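Local coordinates for 14L protein (Yaba-like disease virus, PDB 4EKX) that probably binds and neutralises the host cytokine interleukin-18, acting as a virus-encoded interleukin-18-binding protein with an immunoglobulin-like fold, at residues T16-L21 against D74-N79; V35-G40 against L89-I94. The protein carries 2 engineered substitutions. One frame throughout, in Å; residues are numbered along the deposited sequence.

Contact 1: T16-L21 against D74-N79; sequences TSKVVL and DLILTN
Val-19 pairs with Leu-77, and Leu-21 with Leu-75, as antiparallel hydrogen-bonded pairs. Each pair closes a two-bond ring. Val-19 N reaches Leu-77 O at 3.0 Å, and Leu-77 N returns to Val-19 O at 2.8 Å. Leu-21 N and Leu-75 O, also 2.8 Å apart, form the straightest bond of the four, 173° at the hydrogen. The non-hydrogen-bonded pair Val-20 and Ile-76 lies between the rings. Beyond the paired strands, a water donates to Ser-17 O and accepts from Asn-79 N at 2.9 Å, so it bridges the two segments there.

Apolar contacts divide between two faces. On one, the Ile-76 side chain runs alongside those of Lys-18 and Val-20. Lys-18 CG is anti to the backbone N (chi1 175°) and the chain stays extended. Its CG and CE therefore both lie along Ile-76 CG2, with CE 3.9 Å from that methyl. Val-20 splits its branches: CG2 meets Ile-76 CG1 at 4.1 Å, while CG1 sits by Asp-74 CB. OD2 of Asp-74 is hydrogen-bonded to Tyr-59 OH, and OD1 forms a salt bridge with Arg-72. On the other face, Leu-21 and Leu-77 turn inward and pack on Leu-106 of helix 106-110.

Such regular pairing of strands 18-26 and 72-78 is that of neighbouring central strands in one sheet of an immunoglobulin-like beta-sandwich.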
loop_
_atom_site.group_PDB
_atom_site.type_symbol
_atom_site.label_atom_id
_atom_site.label_comp_id
_atom_site.label_asym_id
_atom_site.label_seq_id
_atom_site.Cartn_x
_atom_site.Cartn_y
_atom_site.Cartn_z
ATOM N N THR D 16 -11.847 -13.183 0.108
ATOM C CA THR D 16 -12.793 -12.481 0.972
ATOM C C THR D 16 -13.903 -11.879 0.113
ATOM O O THR D 16 -13.898 -12.037 -1.113
ATOM C CB THR D 16 -12.111 -11.370 1.805
ATOM O OG1 THR D 16 -11.450 -10.449 0.933
ATOM C CG2 THR D 16 -11.091 -11.966 2.779
ATOM N N SER D 17 -14.851 -11.189 0.746
ATOM C CA SER D 17 -16.002 -10.637 0.022
ATOM C C SER D 17 -15.557 -9.590 -0.992
ATOM O O SER D 17 -16.158 -9.434 -2.055
ATOM C CB SER D 17 -17.001 -10.012 0.992
ATOM O OG SER D 17 -16.439 -8.872 1.621
ATOM N N LYS D 18 -14.488 -8.881 -0.658
ATOM C CA LYS D 18 -13.883 -7.909 -1.556
ATOM C C LYS D 18 -12.416 -8.256 -1.733
ATOM O O LYS D 18 -11.634 -8.129 -0.802
ATOM C CB LYS D 18 -14.020 -6.506 -0.981
ATOM C CG LYS D 18 -13.322 -5.423 -1.779
ATOM C CD LYS D 18 -13.766 -4.051 -1.317
ATOM C CE LYS D 18 -12.867 -2.962 -1.864
ATOM N NZ LYS D 18 -13.129 -1.653 -1.208
ATOM N N VAL D 19 -12.050 -8.713 -2.922
ATOM C CA VAL D 19 -10.679 -9.160 -3.193
ATOM C C VAL D 19 -9.929 -8.110 -4.003
ATOM O O VAL D 19 -10.412 -7.650 -5.027
ATOM C CB VAL D 19 -10.671 -10.510 -3.964
ATOM C CG1 VAL D 19 -9.332 -10.763 -4.637
ATOM C CG2 VAL D 19 -11.040 -11.667 -3.014
ATOM N N VAL D 20 -8.740 -7.733 -3.539
ATOM C CA VAL D 20 -7.949 -6.734 -4.252
ATOM C C VAL D 20 -6.628 -7.332 -4.710
ATOM O O VAL D 20 -5.903 -7.913 -3.905
ATOM C CB VAL D 20 -7.626 -5.523 -3.353
ATOM C CG1 VAL D 20 -6.774 -4.505 -4.120
ATOM C CG2 VAL D 20 -8.909 -4.883 -2.840
ATOM N N LEU D 21 -6.350 -7.212 -6.008
ATOM C CA LEU D 21 -5.055 -7.584 -6.564
ATOM C C LEU D 21 -4.333 -6.302 -6.879
ATOM O O LEU D 21 -4.914 -5.386 -7.463
ATOM C CB LEU D 21 -5.212 -8.397 -7.849
ATOM C CG LEU D 21 -6.332 -9.459 -7.811
ATOM C CD1 LEU D 21 -6.322 -10.270 -9.100
ATOM C CD2 LEU D 21 -6.188 -10.370 -6.594
ATOM N N ASP D 74 -4.814 -1.388 -9.226
ATOM C CA ASP D 74 -5.470 -2.426 -8.431
ATOM C C ASP D 74 -6.716 -2.940 -9.163
ATOM O O ASP D 74 -7.457 -2.170 -9.800
ATOM C CB ASP D 74 -5.864 -1.919 -7.038
ATOM C CG ASP D 74 -4.660 -1.606 -6.149
ATOM O OD1 ASP D 74 -3.511 -1.942 -6.517
ATOM O OD2 ASP D 74 -4.875 -1.028 -5.063
ATOM N N LEU D 75 -6.938 -4.245 -9.058
ATOM C CA LEU D 75 -8.139 -4.859 -9.608
ATOM C C LEU D 75 -8.962 -5.379 -8.431
ATOM O O LEU D 75 -8.456 -6.116 -7.577
ATOM C CB LEU D 75 -7.768 -5.985 -10.574
ATOM C CG LEU D 75 -8.930 -6.667 -11.312
ATOM C CD1 LEU D 75 -9.582 -5.711 -12.316
ATOM C CD2 LEU D 75 -8.428 -7.923 -12.014
ATOM N N ILE D 76 -10.219 -4.956 -8.370
ATOM C CA ILE D 76 -11.077 -5.281 -7.239
ATOM C C ILE D 76 -12.183 -6.201 -7.723
ATOM O O ILE D 76 -12.894 -5.874 -8.675
ATOM C CB ILE D 76 -11.710 -4.020 -6.599
ATOM C CG1 ILE D 76 -10.631 -3.059 -6.109
ATOM C CG2 ILE D 76 -12.638 -4.401 -5.443
ATOM C CD1 ILE D 76 -10.239 -2.028 -7.122
ATOM N N LEU D 77 -12.296 -7.359 -7.078
ATOM C CA LEU D 77 -13.304 -8.350 -7.433
ATOM C C LEU D 77 -14.342 -8.407 -6.335
ATOM O O LEU D 77 -14.011 -8.513 -5.148
ATOM C CB LEU D 77 -12.685 -9.743 -7.583
ATOM C CG LEU D 77 -11.875 -10.049 -8.842
ATOM C CD1 LEU D 77 -10.639 -9.172 -8.909
ATOM C CD2 LEU D 77 -11.490 -11.523 -8.869
ATOM N N THR D 78 -15.603 -8.336 -6.743
ATOM C CA THR D 78 -16.726 -8.472 -5.836
ATOM C C THR D 78 -17.725 -9.450 -6.436
ATOM O O THR D 78 -17.672 -9.751 -7.634
ATOM C CB THR D 78 -17.428 -7.126 -5.603
ATOM O OG1 THR D 78 -17.689 -6.496 -6.866
ATOM C CG2 THR D 78 -16.564 -6.219 -4.744
ATOM N N ASN D 79 -18.642 -9.937 -5.603
ATOM C CA ASN D 79 -19.636 -10.915 -6.037
ATOM C C ASN D 79 -19.009 -12.026 -6.870
ATOM O O ASN D 79 -19.461 -12.343 -7.972
ATOM C CB ASN D 79 -20.783 -10.227 -6.778
ATOM C CG ASN D 79 -21.592 -9.323 -5.865
ATOM O OD1 ASN D 79 -22.347 -9.799 -5.013
ATOM N ND2 ASN D 79 -21.431 -8.014 -6.025
HETATM O O HOH W 1 -18.504 -9.126 -2.840
#

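Contact 2: V35-G40 against L89-I94; sequences VYWIIG and LTCVLI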
loop_
_atom_site.group_PDB
_atom_site.type_symbol
_atom_site.label_atom_id
_atom_site.label_comp_id
_atom_site.label_asym_id
_atom_site.label_seq_id
_atom_site.Cartn_x
_atom_site.Cartn_y
_atom_site.Cartn_z
ATOM N N VAL D 35 0.642 0.709 -15.868
ATOM C CA VAL D 35 0.149 -0.661 -15.807
ATOM C C VAL D 35 -1.378 -0.688 -15.814
ATOM O O VAL D 35 -2.039 0.274 -15.425
ATOM C CB VAL D 35 0.673 -1.422 -14.568
ATOM C CG1 VAL D 35 2.203 -1.587 -14.635
ATOM C CG2 VAL D 35 0.256 -0.710 -13.277
ATOM N N TYR D 36 -1.935 -1.791 -16.292
ATOM C CA TYR D 36 -3.387 -1.991 -16.223
ATOM C C TYR D 36 -3.708 -3.447 -16.430
ATOM O O TYR D 36 -2.843 -4.245 -16.813
ATOM C CB TYR D 36 -4.113 -1.170 -17.283
ATOM C CG TYR D 36 -3.669 -1.493 -18.688
ATOM C CD1 TYR D 36 -2.529 -0.885 -19.238
ATOM C CD2 TYR D 36 -4.382 -2.401 -19.475
ATOM C CE1 TYR D 36 -2.118 -1.177 -20.534
ATOM C CE2 TYR D 36 -3.968 -2.700 -20.768
ATOM C CZ TYR D 36 -2.835 -2.083 -21.293
ATOM O OH TYR D 36 -2.406 -2.358 -22.577
ATOM N N TRP D 37 -4.972 -3.782 -16.203
ATOM C CA TRP D 37 -5.404 -5.161 -16.228
ATOM C C TRP D 37 -6.113 -5.549 -17.534
ATOM O O TRP D 37 -6.787 -4.725 -18.165
ATOM C CB TRP D 37 -6.322 -5.422 -15.023
ATOM C CG TRP D 37 -5.564 -5.421 -13.705
ATOM C CD1 TRP D 37 -5.297 -4.344 -12.898
ATOM C CD2 TRP D 37 -4.964 -6.550 -13.081
ATOM N NE1 TRP D 37 -4.567 -4.746 -11.792
ATOM C CE2 TRP D 37 -4.345 -6.096 -11.885
ATOM C CE3 TRP D 37 -4.881 -7.909 -13.411
ATOM C CZ2 TRP D 37 -3.693 -6.961 -11.009
ATOM C CZ3 TRP D 37 -4.213 -8.763 -12.548
ATOM C CH2 TRP D 37 -3.624 -8.284 -11.360
ATOM N N ILE D 38 -5.921 -6.808 -17.928
ATOM C CA ILE D 38 -6.672 -7.433 -19.014
ATOM C C ILE D 38 -7.291 -8.706 -18.444
ATOM O O ILE D 38 -6.597 -9.525 -17.828
ATOM C CB ILE D 38 -5.772 -7.774 -20.220
ATOM C CG1 ILE D 38 -5.203 -6.483 -20.832
ATOM C CG2 ILE D 38 -6.562 -8.588 -21.265
ATOM C CD1 ILE D 38 -4.273 -6.699 -22.047
ATOM N N ILE D 39 -8.600 -8.837 -18.630
ATOM C CA ILE D 39 -9.371 -9.958 -18.092
ATOM C C ILE D 39 -9.546 -10.975 -19.203
ATOM O O ILE D 39 -10.169 -10.690 -20.232
ATOM C CB ILE D 39 -10.750 -9.496 -17.602
ATOM C CG1 ILE D 39 -10.626 -8.259 -16.713
ATOM C CG2 ILE D 39 -11.477 -10.625 -16.861
ATOM C CD1 ILE D 39 -9.661 -8.432 -15.533
ATOM N N GLY D 40 -8.972 -12.157 -19.004
ATOM C CA GLY D 40 -8.961 -13.170 -20.036
ATOM C C GLY D 40 -8.068 -12.751 -21.188
ATOM O O GLY D 40 -7.060 -12.067 -20.991
ATOM N N LEU D 89 -6.035 -13.674 -15.151
ATOM C CA LEU D 89 -6.007 -12.226 -15.012
ATOM C C LEU D 89 -4.590 -11.701 -15.262
ATOM O O LEU D 89 -3.637 -12.115 -14.604
ATOM C CB LEU D 89 -6.491 -11.816 -13.618
ATOM C CG LEU D 89 -7.833 -12.434 -13.185
ATOM C CD1 LEU D 89 -8.132 -12.106 -11.723
ATOM C CD2 LEU D 89 -8.967 -11.963 -14.075
ATOM N N THR D 90 -4.458 -10.795 -16.218
ATOM C CA THR D 90 -3.136 -10.322 -16.619
ATOM C C THR D 90 -2.911 -8.858 -16.283
ATOM O O THR D 90 -3.754 -8.013 -16.569
ATOM C CB THR D 90 -2.933 -10.518 -18.135
ATOM O OG1 THR D 90 -3.016 -11.913 -18.446
ATOM C CG2 THR D 90 -1.574 -9.969 -18.587
ATOM N N CYS D 91 -1.772 -8.552 -15.663
ATOM C CA CYS D 91 -1.350 -7.155 -15.573
ATOM C C CYS D 91 -0.230 -6.843 -16.564
ATOM O O CYS D 91 0.729 -7.598 -16.700
ATOM C CB CYS D 91 -0.954 -6.727 -14.161
ATOM S SG CYS D 91 -0.691 -4.912 -14.112
ATOM N N VAL D 92 -0.375 -5.719 -17.253
ATOM C CA VAL D 92 0.517 -5.362 -18.344
ATOM C C VAL D 92 1.266 -4.094 -17.985
ATOM O O VAL D 92 0.668 -3.134 -17.512
ATOM C CB VAL D 92 -0.262 -5.104 -19.643
ATOM C CG1 VAL D 92 0.707 -4.855 -20.826
ATOM C CG2 VAL D 92 -1.209 -6.265 -19.937
ATOM N N LEU D 93 2.574 -4.102 -18.215
ATOM C CA LEU D 93 3.365 -2.881 -18.155
ATOM C C LEU D 93 3.571 -2.346 -19.562
ATOM O O LEU D 93 4.066 -3.052 -20.438
ATOM C CB LEU D 93 4.730 -3.139 -17.504
ATOM C CG LEU D 93 5.746 -2.002 -17.703
ATOM C CD1 LEU D 93 5.343 -0.768 -16.909
ATOM C CD2 LEU D 93 7.160 -2.448 -17.321
ATOM N N ILE D 94 3.174 -1.097 -19.773
ATOM C CA ILE D 94 3.412 -0.416 -21.042
ATOM C C ILE D 94 4.414 0.703 -20.829
ATOM O O ILE D 94 4.288 1.475 -19.894
ATOM C CB ILE D 94 2.104 0.182 -21.622
ATOM C CG1 ILE D 94 1.090 -0.926 -21.900
ATOM C CG2 ILE D 94 2.397 0.955 -22.909
ATOM C CD1 ILE D 94 1.563 -1.954 -22.900
HETATM O O HOH W 2 -5.416 -12.812 -19.100
#
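Leu-89 starts the pairing opposite Ile-39. Their side chains run alongside each other, and Leu-89 CD2 lies 3.9 Å from Ile-39 CD1. Leu-89 CB also approaches the far end of the Trp-37 indole, near CZ3.

Thr-90 forms a two-bond ring with Ile-38. Ile-38 N bonds to Thr-90 O at 2.8 Å, and Thr-90 N to Ile-38 O at 3.0 Å. The Thr-90 hydroxyl gives its proton to a water that in turn donates to Gly-40 O, linking the two segments just past the last paired residue of strand 35-39.

Cys-91 lies over one face of the Trp-37 indole. Its CB is 3.9 Å from the centroid of the six-membered ring, only 1° off the normal, a CH-pi contact. SG stands over the five-membered ring, a sulfur-aromatic contact at 4.5 Å from that centroid. With SG anti to the backbone N (chi1 -171°), the sulfur also reaches Val-35 CB, 3.8 Å away.

Val-92 closes a second ring with Tyr-36; the bond from Tyr-36 N to Val-92 O is the longer and more bent, 3.2 Å and 149°. Val-92 CB covers one face of the Tyr-36 ring, toward its rim, and CG2 touches Ile-38 CD1. Leu-93 CD1 meets Val-35 CG1. Ile-94 CG1 comes to the edge of the Tyr-36 ring, 3.5 Å from CE1.

Tyr-36, Ile-38, Val-92 and Ile-94 pack against the chain of another protein, whose backbone takes a hydrogen bond with Tyr-36 OH; this is consistent with a ligand-binding face. The opposite face looks into the sandwich. There Cys-91 is disulfide-bonded to Cys-23 of strand 18-26, Trp-37 NE1 is hydrogen-bonded to Ala-73 O, and strand 6-12 packs on Cys-91. Strand 100-104 continues the sheet beyond 89-94.

Contacts 1 and 2 belong to the two facing sheets of one beta-sandwich, with centres about 15 Å apart. Their segments alternate along the chain: 16-21, 35-40, 74-79, 89-94. The chain thus crosses from sheet to sheet before each next segment. The contacts meet in the core. Leu-75 CB packs 3.6 Å from Trp-37 NE1, and Leu-21 CD1 lies 3.7 Å from Leu-89 CD1. The Cys-23 to Cys-91 disulfide ties the strands of the two contacts together covalently beside that tryptophan, the familiar core of immunoglobulin domains. Contact 2 turns its outer face to another protein, whereas the backbone O of Val-20 in contact 1 is hydrogen-bonded to His-10 of a second subunit.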